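Local coordinates for protein Pts system, fructose-specific iiabc component (Borrelia burgdorferi, PDB 5DLE) that probably forms the cytoplasmic IIB domain of a fructose-specific phosphotransferase transporter, relaying a phosphoryl group toward the incoming sugar, which becomes D-fructose 1-phosphate, at residues A11-A16 against I64-V69. Sequence-based numbering, arbitrary orientation. Where two conformers were deposited one is given.
Sequences AEKIVA and IKNASV. With IMD (imidazole), chain E.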
loop_
_atom_site.group_PDB
_atom_site.type_symbol
_atom_site.label_atom_id
_atom_site.label_comp_id
_atom_site.label_asym_id
_atom_site.label_seq_id
_atom_site.Cartn_x
_atom_site.Cartn_y
_atom_site.Cartn_z
ATOM N N ALA A 11 25.545 17.096 -12.606
ATOM C CA ALA A 11 24.103 17.031 -12.819
ATOM C C ALA A 11 23.378 17.891 -11.794
ATOM O O ALA A 11 23.776 17.963 -10.625
ATOM C CB ALA A 11 23.609 15.586 -12.724
ATOM N N GLU A 12 22.318 18.558 -12.237
ATOM C CA GLU A 12 21.534 19.340 -11.301
ATOM C C GLU A 12 20.909 18.433 -10.249
ATOM O O GLU A 12 20.710 17.236 -10.459
ATOM C CB GLU A 12 20.426 20.084 -12.014
ATOM C CG GLU A 12 20.890 21.034 -13.064
ATOM C CD GLU A 12 19.743 21.873 -13.470
ATOM O OE1 GLU A 12 19.184 22.513 -12.561
ATOM O OE2 GLU A 12 19.368 21.840 -14.661
ATOM N N LYS A 13 20.584 19.034 -9.112
ATOM C CA LYS A 13 20.089 18.300 -7.950
ATOM C C LYS A 13 18.617 18.608 -7.714
ATOM O O LYS A 13 18.186 19.763 -7.725
ATOM C CB LYS A 13 20.907 18.650 -6.708
ATOM C CG LYS A 13 22.392 18.169 -6.820
ATOM C CD LYS A 13 23.182 18.606 -5.613
ATOM C CE LYS A 13 24.626 18.176 -5.733
ATOM N NZ LYS A 13 25.326 18.303 -4.433
ATOM N N ILE A 14 17.842 17.559 -7.455
ATOM C CA ILE A 14 16.453 17.707 -7.012
ATOM C C ILE A 14 16.394 17.231 -5.570
ATOM O O ILE A 14 17.072 16.257 -5.221
ATOM C CB ILE A 14 15.507 16.874 -7.902
ATOM C CG1 ILE A 14 15.562 17.352 -9.352
ATOM C CG2 ILE A 14 14.046 16.894 -7.338
ATOM C CD1 ILE A 14 14.715 16.537 -10.316
ATOM N N VAL A 15 15.628 17.917 -4.723
ATOM C CA VAL A 15 15.246 17.307 -3.447
ATOM C C VAL A 15 13.734 17.170 -3.413
ATOM O O VAL A 15 12.992 17.940 -4.051
ATOM C CB VAL A 15 15.759 18.085 -2.213
ATOM C CG1 VAL A 15 17.297 18.075 -2.205
ATOM C CG2 VAL A 15 15.202 19.518 -2.171
ATOM N N ALA A 16 13.266 16.158 -2.688
ATOM C CA ALA A 16 11.829 15.952 -2.607
ATOM C C ALA A 16 11.448 15.534 -1.196
ATOM O O ALA A 16 12.276 14.976 -0.455
ATOM C CB ALA A 16 11.352 14.866 -3.592
ATOM N N ILE A 64 19.083 21.170 0.695
ATOM C CA ILE A 64 18.097 22.116 0.179
ATOM C C ILE A 64 18.804 23.306 -0.487
ATOM O O ILE A 64 18.375 23.797 -1.540
ATOM C CB ILE A 64 17.140 22.552 1.306
ATOM C CG1 ILE A 64 16.357 21.334 1.806
ATOM C CG2 ILE A 64 16.202 23.633 0.794
ATOM C CD1 ILE A 64 15.639 21.635 3.135
ATOM N N LYS A 65 19.885 23.792 0.129
ATOM C CA LYS A 65 20.664 24.876 -0.462
ATOM C C LYS A 65 21.119 24.547 -1.885
ATOM O O LYS A 65 21.012 25.383 -2.795
ATOM C CB LYS A 65 21.872 25.183 0.436
ATOM C CG LYS A 65 22.847 26.129 -0.216
ATOM C CD LYS A 65 24.114 26.328 0.662
ATOM C CE LYS A 65 25.205 27.022 -0.140
ATOM N NZ LYS A 65 25.912 26.039 -1.041
ATOM N N ASN A 66 21.618 23.328 -2.104
ATOM C CA ASN A 66 22.200 22.974 -3.394
ATOM C C ASN A 66 21.186 22.587 -4.453
ATOM O O ASN A 66 21.552 22.471 -5.623
ATOM C CB ASN A 66 23.214 21.850 -3.196
ATOM C CG ASN A 66 24.409 22.302 -2.370
ATOM O OD1 ASN A 66 24.777 23.473 -2.391
ATOM N ND2 ASN A 66 24.996 21.378 -1.623
ATOM N N ALA A 67 19.926 22.376 -4.077
ATOM C CA ALA A 67 18.935 21.860 -5.015
ATOM C C ALA A 67 18.527 22.910 -6.037
ATOM O O ALA A 67 18.393 24.093 -5.722
ATOM C CB ALA A 67 17.692 21.425 -4.223
ATOM N N SER A 68 18.249 22.441 -7.260
ATOM C CA SER A 68 17.673 23.314 -8.270
ATOM C C SER A 68 16.190 23.511 -8.035
ATOM O O SER A 68 15.638 24.577 -8.338
ATOM C CB SER A 68 17.869 22.749 -9.667
ATOM O OG SER A 68 19.236 22.767 -10.007
ATOM N N VAL A 69 15.533 22.463 -7.546
ATOM C CA VAL A 69 14.080 22.460 -7.352
ATOM C C VAL A 69 13.761 21.615 -6.129
ATOM O O VAL A 69 14.513 20.703 -5.780
ATOM C CB VAL A 69 13.358 21.908 -8.615
ATOM C CG1 VAL A 69 13.488 22.887 -9.785
ATOM C CG2 VAL A 69 14.009 20.619 -9.064
HETATM N N1 IMD E . 15.455 22.316 -16.792
HETATM C C2 IMD E . 16.519 21.895 -16.063
HETATM N N3 IMD E . 17.105 22.978 -15.503
HETATM C C4 IMD E . 16.415 24.082 -15.873
HETATM C C5 IMD E . 15.374 23.665 -16.692
HETATM O O HOH W 1 21.306 21.960 -8.475
HETATM O O HOH W 2 23.541 18.299 -2.106
#
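Ser68 and Glu12 meet at the solvent side of this contact, where Ser68 OG donates a 2.6 Å hydrogen bond to Glu12 OE1 on the anti lone pair, away from the second carboxylate oxygen. In this crystal that second oxygen, Glu12 OE2, is engaged too, by a bent 2.7 Å bond from N3 of an imidazole probably left from crystallisation and incidental to the protein. With CG beside its own backbone N (chi1 -60°) and the chain extended beyond, the Glu12 carboxylate reaches the hydroxyl. Serine suits its place because its short hydroxyl can give one proton to Glu12 and still accept one from a water 2.7 Å from Ser68 OG; the same water accepts from Lys13 N and donates to Asn66 O, tying both backbones together.

Two backbone bonds join the segments. Ser68 N reaches Lys13 O at 2.7 Å, in the carbonyl plane, and Val15 N reaches Val69 O at 3.2 Å. Ala67 is small enough for Val15 CG2 to rest on its CB at 3.7 Å, while Ile14 CG1 lies alongside Val69 CG2 at 3.6 Å; branched Ile14, Val15 and Val69 suit buried strand positions. Lys13, long and aliphatic at the exposed edge, lays its CD beside Asn66 CB, the side chains pointing the same way, and its ammonium reaches a second water.

Lys86 NZ hydrogen-bonds to both Ile64 O and Ala67 O. The 64-69 segment carries the chain from helix 61-66 into strand 69-74, parallel to strand 13-19, whose other edge pairs with strand 44-50 in the central parallel part of the IIB sheet.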